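Reticulocyte binding protein (Streptococcus agalactiae COH1, PDB 3FAW) is a cell-wall-anchored, secreted pullulanase that probably hydrolyses alpha-1,6-glucosidic linkages in pullulan and branched glucans. Local coordinates at residues V146-M160 and T175-L189. Residues are numbered along the deposited sequence; the frame is centred on the assembly and turned at random. Where two conformers were deposited one is given.
Sequences VEASLWSPSADSVTM and TPLVKNNKGVWQTIL
W185 lays one face of its indole on V158, turns its edge toward L150, S152 and A155, and carries the tight half of this contact. V158 CG2 sits squarely over the five-membered ring, 3.4 Å from its centroid and 5° off the normal, a CH-pi contact. CG2 gets there because it lies beside V158's backbone N while CG1 is anti to it (chi1 176°). K179 CB covers the opposite face, so the ring is held flat between two aliphatic groups. W185 NE1 gives a hydrogen bond of 2.9 Å to S152 O. The acceptor lies in the ring plane, yet NE1 stands above the S152 carbonyl plane; A155 N, closing the type I turn S152-A155, reaches the same oxygen from its other face. A155 CB packs 3.8 Å from W185 CZ2, and S152 N binds G183 O where the two turns meet. Beside the indole, a water donates to A155 O and accepts from K179 NZ.

Strands 146-151 and 184-189 run antiparallel, with two backbone bonds at each of V146-L189, A148-T187 and L150-W185. Strand 157-160 likewise pairs with 175-177: M160 and T175 exchange two bonds, and L177 N binds V158 O. Beyond the indole, M160 and L189 meet tip to tip, SD to CD1 at 3.6 Å.

On the other face, W151 and V184 are buried, but the far end is looser. Q186 NE2 gives S149 OG a hydrogen bond of 3.1 Å, while the exposed E147 and I188 barely touch, CG to CG1 at 4.2 Å.

All this lies within the carbohydrate-binding module 48 region, a beta-sandwich family. Strand 136-139 pairs with the outer side of 146-151; strand 202-209 flanks hairpin 157-164/170-179 and sends Y205 onto A148 and M160; W151 meets Y408, its NE1 bonded to Y129 O.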
ATOM      1  N   VAL A 146     -27.974 -19.704   4.426  1.00 17.36           N
ATOM      2  CA  VAL A 146     -27.205 -18.485   4.174  1.00 17.06           C
ATOM      3  C   VAL A 146     -28.138 -17.271   4.134  1.00 16.62           C
ATOM      4  O   VAL A 146     -29.125 -17.283   3.406  1.00 15.18           O
ATOM      5  CB  VAL A 146     -26.423 -18.571   2.839  1.00 16.98           C
ATOM      6  CG1 VAL A 146     -25.696 -17.263   2.550  1.00 14.76           C
ATOM      7  CG2 VAL A 146     -25.438 -19.720   2.875  1.00 16.31           C
ATOM      8  N   GLU A 147     -27.822 -16.242   4.929  1.00 16.58           N
ATOM      9  CA  GLU A 147     -28.471 -14.927   4.830  1.00 16.61           C
ATOM     10  C   GLU A 147     -27.618 -13.996   3.967  1.00 15.70           C
ATOM     11  O   GLU A 147     -26.494 -13.663   4.340  1.00 15.42           O
ATOM     12  CB  GLU A 147     -28.642 -14.291   6.211  1.00 17.43           C
ATOM     13  CG  GLU A 147     -29.518 -15.072   7.170  1.00 19.84           C
ATOM     14  CD  GLU A 147     -29.620 -14.420   8.548  1.00 20.93           C
ATOM     15  OE1 GLU A 147     -29.118 -13.288   8.725  0.10 19.89           O
ATOM     16  OE2 GLU A 147     -30.210 -15.045   9.455  0.10 19.96           O
ATOM     17  N   ALA A 148     -28.165 -13.570   2.830  1.00 14.68           N
ATOM     18  CA  ALA A 148     -27.424 -12.784   1.841  1.00 14.47           C
ATOM     19  C   ALA A 148     -28.011 -11.381   1.667  1.00 15.05           C
ATOM     20  O   ALA A 148     -29.223 -11.192   1.738  1.00 14.53           O
ATOM     21  CB  ALA A 148     -27.410 -13.512   0.506  1.00 13.50           C
ATOM     22  N   SER A 149     -27.131 -10.411   1.431  1.00 15.45           N
ATOM     23  CA  SER A 149     -27.520  -9.015   1.217  1.00 15.46           C
ATOM     24  C   SER A 149     -26.607  -8.370   0.177  1.00 13.25           C
ATOM     25  O   SER A 149     -25.387  -8.527   0.244  1.00 13.00           O
ATOM     26  CB  SER A 149     -27.445  -8.226   2.526  1.00 15.93           C
ATOM     27  OG  SER A 149     -28.602  -8.436   3.320  1.00 21.53           O
ATOM     28  N   LEU A 150     -27.209  -7.655  -0.774  1.00 12.28           N
ATOM     29  CA  LEU A 150     -26.478  -6.906  -1.806  1.00 12.52           C
ATOM     30  C   LEU A 150     -27.120  -5.529  -2.005  1.00 12.55           C
ATOM     31  O   LEU A 150     -28.324  -5.435  -2.256  1.00 12.19           O
ATOM     32  CB  LEU A 150     -26.493  -7.660  -3.140  1.00 12.80           C
ATOM     33  CG  LEU A 150     -25.726  -6.985  -4.288  1.00 11.80           C
ATOM     34  CD1 LEU A 150     -24.220  -7.184  -4.115  1.00 12.85           C
ATOM     35  CD2 LEU A 150     -26.188  -7.493  -5.645  1.00 12.27           C
ATOM     36  N   TRP A 151     -26.316  -4.473  -1.905  1.00 13.17           N
ATOM     37  CA  TRP A 151     -26.798  -3.103  -2.106  1.00 14.04           C
ATOM     38  C   TRP A 151     -26.769  -2.749  -3.596  1.00 13.56           C
ATOM     39  O   TRP A 151     -25.719  -2.828  -4.234  1.00 13.88           O
ATOM     40  CB  TRP A 151     -25.942  -2.119  -1.296  1.00 14.36           C
ATOM     41  CG  TRP A 151     -26.390  -0.691  -1.369  1.00 14.55           C
ATOM     42  CD1 TRP A 151     -27.337  -0.085  -0.594  1.00 14.27           C
ATOM     43  CD2 TRP A 151     -25.896   0.317  -2.259  1.00 14.87           C
ATOM     44  NE1 TRP A 151     -27.466   1.236  -0.952  1.00 15.83           N
ATOM     45  CE2 TRP A 151     -26.595   1.508  -1.973  1.00 14.35           C
ATOM     46  CE3 TRP A 151     -24.935   0.326  -3.278  1.00 15.95           C
ATOM     47  CZ2 TRP A 151     -26.361   2.702  -2.667  1.00 17.65           C
ATOM     48  CZ3 TRP A 151     -24.700   1.511  -3.966  1.00 15.77           C
ATOM     49  CH2 TRP A 151     -25.412   2.684  -3.658  1.00 15.04           C
ATOM     50  N   SER A 152     -27.920  -2.369  -4.148  1.00 13.92           N
ATOM     51  CA  SER A 152     -28.026  -2.031  -5.578  1.00 13.93           C
ATOM     52  C   SER A 152     -29.362  -1.333  -5.888  1.00 14.27           C
ATOM     53  O   SER A 152     -30.263  -1.935  -6.467  1.00 13.64           O
ATOM     54  CB  SER A 152     -27.869  -3.292  -6.440  1.00 14.43           C
ATOM     55  OG  SER A 152     -27.808  -2.973  -7.819  1.00 13.61           O
ATOM     56  N   PRO A 153     -29.479  -0.045  -5.522  1.00 13.00           N
ATOM     57  CA  PRO A 153     -30.786   0.610  -5.497  1.00 13.65           C
ATOM     58  C   PRO A 153     -31.457   0.835  -6.861  1.00 12.86           C
ATOM     59  O   PRO A 153     -32.675   0.983  -6.895  1.00 12.50           O
ATOM     60  CB  PRO A 153     -30.493   1.947  -4.801  1.00 13.25           C
ATOM     61  CG  PRO A 153     -29.062   2.205  -5.061  1.00 13.88           C
ATOM     62  CD  PRO A 153     -28.394   0.872  -5.129  1.00 13.20           C
ATOM     63  N   SER A 154     -30.692   0.845  -7.958  1.00 11.81           N
ATOM     64  CA  SER A 154     -31.249   1.111  -9.291  0.50 13.61           C
ATOM     65  C   SER A 154     -31.638  -0.157 -10.059  1.00 13.22           C
ATOM     66  O   SER A 154     -32.132  -0.073 -11.186  1.00 11.96           O
ATOM     67  CB  SER A 154     -30.266   1.936 -10.131  0.50 13.74           C
ATOM     68  OG  SER A 154     -29.108   1.185 -10.459  0.50 18.70           O
ATOM     69  N   ALA A 155     -31.426  -1.328  -9.454  1.00 12.92           N
ATOM     70  CA  ALA A 155     -31.745  -2.617 -10.103  1.00 13.71           C
ATOM     71  C   ALA A 155     -33.250  -2.878 -10.221  1.00 13.45           C
ATOM     72  O   ALA A 155     -34.002  -2.590  -9.294  1.00 13.79           O
ATOM     73  CB  ALA A 155     -31.085  -3.771  -9.340  1.00 14.25           C
ATOM     74  N   ASP A 156     -33.677  -3.426 -11.362  1.00 14.03           N
ATOM     75  CA  ASP A 156     -35.048  -3.925 -11.533  1.00 13.86           C
ATOM     76  C   ASP A 156     -35.221  -5.273 -10.833  1.00 13.53           C
ATOM     77  O   ASP A 156     -36.275  -5.557 -10.253  1.00 12.02           O
ATOM     78  CB  ASP A 156     -35.390  -4.114 -13.017  1.00 14.26           C
ATOM     79  CG  ASP A 156     -35.444  -2.809 -13.784  1.00 13.21           C
ATOM     80  OD1 ASP A 156     -35.610  -1.746 -13.159  1.00 12.48           O
ATOM     81  OD2 ASP A 156     -35.339  -2.859 -15.027  1.00 11.39           O
ATOM     82  N   SER A 157     -34.186  -6.104 -10.909  1.00 13.96           N
ATOM     83  CA  SER A 157     -34.195  -7.411 -10.263  1.00 12.78           C
ATOM     84  C   SER A 157     -32.771  -7.886 -10.006  1.00 12.62           C
ATOM     85  O   SER A 157     -31.845  -7.515 -10.731  1.00 13.50           O
ATOM     86  CB  SER A 157     -34.928  -8.426 -11.140  1.00 13.58           C
ATOM     87  OG  SER A 157     -34.234  -8.631 -12.361  1.00 15.65           O
ATOM     88  N   VAL A 158     -32.610  -8.697  -8.968  1.00 12.21           N
ATOM     89  CA  VAL A 158     -31.324  -9.299  -8.636  1.00 12.42           C
ATOM     90  C   VAL A 158     -31.554 -10.787  -8.380  1.00 13.32           C
ATOM     91  O   VAL A 158     -32.450 -11.163  -7.619  1.00 13.23           O
ATOM     92  CB  VAL A 158     -30.670  -8.618  -7.412  1.00 12.61           C
ATOM     93  CG1 VAL A 158     -29.374  -9.319  -7.026  1.00 12.06           C
ATOM     94  CG2 VAL A 158     -30.398  -7.141  -7.708  1.00 12.65           C
ATOM     95  N   THR A 159     -30.757 -11.621  -9.046  1.00 13.79           N
ATOM     96  CA  THR A 159     -30.848 -13.073  -8.929  1.00 13.74           C
ATOM     97  C   THR A 159     -29.485 -13.644  -8.560  1.00 13.45           C
ATOM     98  O   THR A 159     -28.478 -13.265  -9.153  1.00 14.23           O
ATOM     99  CB  THR A 159     -31.299 -13.696 -10.265  1.00 14.20           C
ATOM    100  OG1 THR A 159     -32.558 -13.132 -10.657  1.00 18.29           O
ATOM    101  CG2 THR A 159     -31.429 -15.208 -10.149  1.00 15.39           C
ATOM    102  N   MET A 160     -29.455 -14.547  -7.581  1.00 13.17           N
ATOM    103  CA  MET A 160     -28.231 -15.258  -7.230  1.00 13.05           C
ATOM    104  C   MET A 160     -28.120 -16.538  -8.057  1.00 13.21           C
ATOM    105  O   MET A 160     -29.084 -17.293  -8.180  1.00 12.82           O
ATOM    106  CB  MET A 160     -28.199 -15.605  -5.740  1.00 13.40           C
ATOM    107  CG  MET A 160     -26.848 -16.133  -5.264  1.00 12.93           C
ATOM    108  SD  MET A 160     -26.880 -16.871  -3.619  1.00 14.53           S
ATOM    109  CE  MET A 160     -26.862 -15.417  -2.564  1.00 10.82           C
ATOM    110  N   THR A 175     -31.990 -18.193  -7.495  1.00 16.83           N
ATOM    111  CA  THR A 175     -33.072 -17.699  -6.643  1.00 16.28           C
ATOM    112  C   THR A 175     -33.152 -16.165  -6.684  1.00 16.19           C
ATOM    113  O   THR A 175     -32.120 -15.498  -6.692  1.00 15.44           O
ATOM    114  CB  THR A 175     -32.890 -18.195  -5.184  1.00 16.49           C
ATOM    115  OG1 THR A 175     -34.069 -17.919  -4.419  1.00 13.37           O
ATOM    116  CG2 THR A 175     -31.674 -17.543  -4.523  1.00 15.93           C
ATOM    117  N   PRO A 176     -34.379 -15.602  -6.719  1.00 17.15           N
ATOM    118  CA  PRO A 176     -34.526 -14.149  -6.765  1.00 17.62           C
ATOM    119  C   PRO A 176     -34.431 -13.513  -5.382  1.00 17.75           C
ATOM    120  O   PRO A 176     -34.935 -14.077  -4.409  1.00 19.27           O
ATOM    121  CB  PRO A 176     -35.934 -13.967  -7.331  1.00 17.86           C
ATOM    122  CG  PRO A 176     -36.680 -15.148  -6.829  1.00 19.03           C
ATOM    123  CD  PRO A 176     -35.691 -16.277  -6.712  1.00 17.90           C
ATOM    124  N   LEU A 177     -33.788 -12.352  -5.299  1.00 17.44           N
ATOM    125  CA  LEU A 177     -33.731 -11.587  -4.053  1.00 16.61           C
ATOM    126  C   LEU A 177     -34.852 -10.548  -4.019  1.00 17.72           C
ATOM    127  O   LEU A 177     -35.420 -10.201  -5.063  1.00 16.88           O
ATOM    128  CB  LEU A 177     -32.359 -10.919  -3.884  1.00 17.35           C
ATOM    129  CG  LEU A 177     -31.233 -11.852  -3.408  1.00 14.22           C
ATOM    130  CD1 LEU A 177     -30.896 -12.884  -4.472  1.00 14.18           C
ATOM    131  CD2 LEU A 177     -29.989 -11.065  -3.003  1.00 13.91           C
ATOM    132  N   VAL A 178     -35.161 -10.069  -2.812  1.00 18.01           N
ATOM    133  CA  VAL A 178     -36.190  -9.046  -2.586  1.00 19.12           C
ATOM    134  C   VAL A 178     -35.553  -7.753  -2.068  1.00 18.95           C
ATOM    135  O   VAL A 178     -34.718  -7.792  -1.169  1.00 17.71           O
ATOM    136  CB  VAL A 178     -37.243  -9.519  -1.553  1.00 19.30           C
ATOM    137  CG1 VAL A 178     -38.251  -8.408  -1.260  1.00 18.79           C
ATOM    138  CG2 VAL A 178     -37.955 -10.769  -2.045  1.00 20.03           C
ATOM    139  N   LYS A 179     -35.978  -6.620  -2.625  1.00 19.61           N
ATOM    140  CA  LYS A 179     -35.393  -5.310  -2.317  1.00 20.72           C
ATOM    141  C   LYS A 179     -36.130  -4.611  -1.179  1.00 22.72           C
ATOM    142  O   LYS A 179     -37.358  -4.646  -1.123  1.00 23.54           O
ATOM    143  CB  LYS A 179     -35.443  -4.417  -3.559  1.00 20.19           C
ATOM    144  CG  LYS A 179     -34.632  -3.126  -3.442  1.00 19.80           C
ATOM    145  CD  LYS A 179     -34.842  -2.201  -4.640  1.00 18.53           C
ATOM    146  CE  LYS A 179     -36.223  -1.570  -4.649  1.00 17.40           C
ATOM    147  NZ  LYS A 179     -36.410  -0.682  -5.829  1.00 18.28           N
ATOM    148  N   ASN A 180     -35.381  -3.969  -0.281  1.00 25.30           N
ATOM    149  CA  ASN A 180     -35.978  -3.150   0.787  1.00 26.55           C
ATOM    150  C   ASN A 180     -35.943  -1.654   0.435  1.00 27.70           C
ATOM    151  O   ASN A 180     -35.527  -1.285  -0.664  1.00 27.78           O
ATOM    152  CB  ASN A 180     -35.301  -3.434   2.137  1.00 26.68           C
ATOM    153  CG  ASN A 180     -33.882  -2.884   2.229  1.00 26.93           C
ATOM    154  OD1 ASN A 180     -33.387  -2.216   1.315  1.00 25.85           O
ATOM    155  ND2 ASN A 180     -33.217  -3.175   3.344  1.00 21.55           N
ATOM    156  N   ASN A 181     -36.369  -0.802   1.367  1.00 28.50           N
ATOM    157  CA  ASN A 181     -36.514   0.635   1.102  1.00 29.10           C
ATOM    158  C   ASN A 181     -35.192   1.374   0.850  1.00 29.02           C
ATOM    159  O   ASN A 181     -35.186   2.431   0.216  1.00 28.92           O
ATOM    160  CB  ASN A 181     -37.275   1.317   2.248  1.00 29.23           C
ATOM    161  CG  ASN A 181     -37.793   2.700   1.869  0.50 30.89           C
ATOM    162  OD1 ASN A 181     -37.465   3.700   2.512  0.50 31.51           O
ATOM    163  ND2 ASN A 181     -38.599   2.763   0.813  0.50 29.53           N
ATOM    164  N   LYS A 182     -34.084   0.818   1.338  1.00 28.91           N
ATOM    165  CA  LYS A 182     -32.755   1.415   1.136  1.00 28.82           C
ATOM    166  C   LYS A 182     -32.016   0.834  -0.076  1.00 26.93           C
ATOM    167  O   LYS A 182     -30.816   1.063  -0.241  1.00 27.31           O
ATOM    168  CB  LYS A 182     -31.895   1.244   2.396  1.00 29.42           C
ATOM    169  CG  LYS A 182     -32.480   1.876   3.657  1.00 32.30           C
ATOM    170  CD  LYS A 182     -32.435   3.400   3.613  1.00 34.08           C
ATOM    171  CE  LYS A 182     -33.268   4.012   4.729  1.00 36.84           C
ATOM    172  NZ  LYS A 182     -34.731   3.762   4.537  1.00 40.25           N
ATOM    173  N   GLY A 183     -32.732   0.091  -0.920  1.00 25.61           N
ATOM    174  CA  GLY A 183     -32.153  -0.516  -2.118  1.00 23.75           C
ATOM    175  C   GLY A 183     -31.271  -1.727  -1.858  1.00 21.50           C
ATOM    176  O   GLY A 183     -30.383  -2.032  -2.663  1.00 18.71           O
ATOM    177  N   VAL A 184     -31.519  -2.420  -0.745  1.00 19.89           N
ATOM    178  CA  VAL A 184     -30.739  -3.603  -0.368  1.00 18.06           C
ATOM    179  C   VAL A 184     -31.505  -4.883  -0.714  1.00 17.49           C
ATOM    180  O   VAL A 184     -32.567  -5.155  -0.154  1.00 17.51           O
ATOM    181  CB  VAL A 184     -30.386  -3.603   1.141  1.00 18.66           C
ATOM    182  CG1 VAL A 184     -29.616  -4.870   1.517  1.00 18.04           C
ATOM    183  CG2 VAL A 184     -29.584  -2.365   1.504  1.00 12.29           C
ATOM    184  N   TRP A 185     -30.953  -5.661  -1.639  1.00 16.33           N
ATOM    185  CA  TRP A 185     -31.570  -6.907  -2.082  1.00 16.17           C
ATOM    186  C   TRP A 185     -31.178  -8.046  -1.152  1.00 15.34           C
ATOM    187  O   TRP A 185     -30.005  -8.208  -0.834  1.00 16.12           O
ATOM    188  CB  TRP A 185     -31.143  -7.222  -3.511  1.00 15.43           C
ATOM    189  CG  TRP A 185     -31.607  -6.194  -4.477  1.00 14.93           C
ATOM    190  CD1 TRP A 185     -31.000  -5.002  -4.763  1.00 15.20           C
ATOM    191  CD2 TRP A 185     -32.789  -6.248  -5.279  1.00 13.73           C
ATOM    192  NE1 TRP A 185     -31.732  -4.315  -5.700  1.00 15.97           N
ATOM    193  CE2 TRP A 185     -32.834  -5.056  -6.035  1.00 15.15           C
ATOM    194  CE3 TRP A 185     -33.816  -7.185  -5.434  1.00 12.80           C
ATOM    195  CZ2 TRP A 185     -33.860  -4.783  -6.937  1.00 14.78           C
ATOM    196  CZ3 TRP A 185     -34.839  -6.910  -6.328  1.00 13.56           C
ATOM    197  CH2 TRP A 185     -34.854  -5.719  -7.069  1.00 15.14           C
ATOM    198  N   GLN A 186     -32.166  -8.824  -0.716  1.00 14.97           N
ATOM    199  CA  GLN A 186     -31.951  -9.849   0.307  1.00 15.84           C
ATOM    200  C   GLN A 186     -32.671 -11.170   0.025  1.00 14.65           C
ATOM    201  O   GLN A 186     -33.727 -11.199  -0.613  1.00 12.52           O
ATOM    202  CB  GLN A 186     -32.411  -9.323   1.668  1.00 16.27           C
ATOM    203  CG  GLN A 186     -31.773  -8.008   2.073  1.00 17.39           C
ATOM    204  CD  GLN A 186     -32.229  -7.539   3.432  1.00 18.30           C
ATOM    205  OE1 GLN A 186     -33.417  -7.311   3.653  1.00 21.22           O
ATOM    206  NE2 GLN A 186     -31.286  -7.386   4.351  1.00 23.19           N
ATOM    207  N   THR A 187     -32.080 -12.258   0.511  1.00 15.61           N
ATOM    208  CA  THR A 187     -32.747 -13.557   0.565  1.00 16.66           C
ATOM    209  C   THR A 187     -32.141 -14.445   1.653  1.00 16.41           C
ATOM    210  O   THR A 187     -31.133 -14.094   2.268  1.00 16.70           O
ATOM    211  CB  THR A 187     -32.693 -14.301  -0.787  1.00 17.39           C
ATOM    212  OG1 THR A 187     -33.561 -15.439  -0.737  1.00 18.94           O
ATOM    213  CG2 THR A 187     -31.269 -14.759  -1.119  1.00 13.74           C
ATOM    214  N   ILE A 188     -32.786 -15.583   1.886  1.00 16.31           N
ATOM    215  CA  ILE A 188     -32.261 -16.627   2.760  1.00 16.39           C
ATOM    216  C   ILE A 188     -32.224 -17.950   2.000  1.00 15.84           C
ATOM    217  O   ILE A 188     -33.266 -18.456   1.570  1.00 15.18           O
ATOM    218  CB  ILE A 188     -33.118 -16.799   4.027  1.00 16.88           C
ATOM    219  CG1 ILE A 188     -33.070 -15.531   4.883  1.00 16.88           C
ATOM    220  CG2 ILE A 188     -32.631 -17.998   4.842  1.00 17.71           C
ATOM    221  CD1 ILE A 188     -33.943 -15.603   6.117  1.00 19.68           C
ATOM    222  N   LEU A 189     -31.023 -18.501   1.831  1.00 14.56           N
ATOM    223  CA  LEU A 189     -30.854 -19.797   1.177  1.00 14.41           C
ATOM    224  C   LEU A 189     -31.124 -20.902   2.198  1.00 13.72           C
ATOM    225  O   LEU A 189     -30.736 -20.789   3.358  1.00 11.51           O
ATOM    226  CB  LEU A 189     -29.446 -19.932   0.579  1.00 14.98           C
ATOM    227  CG  LEU A 189     -28.945 -18.759  -0.277  1.00 15.31           C
ATOM    228  CD1 LEU A 189     -27.576 -19.061  -0.877  1.00 12.91           C
ATOM    229  CD2 LEU A 189     -29.940 -18.412  -1.379  1.00 13.59           C
TER
HETATM  230  O   HOH W   1     -36.318  -2.825  -8.185  1.00 26.84           O
HETATM  231  O   HOH W   2     -35.199  -9.762  -7.723  1.00 17.66           O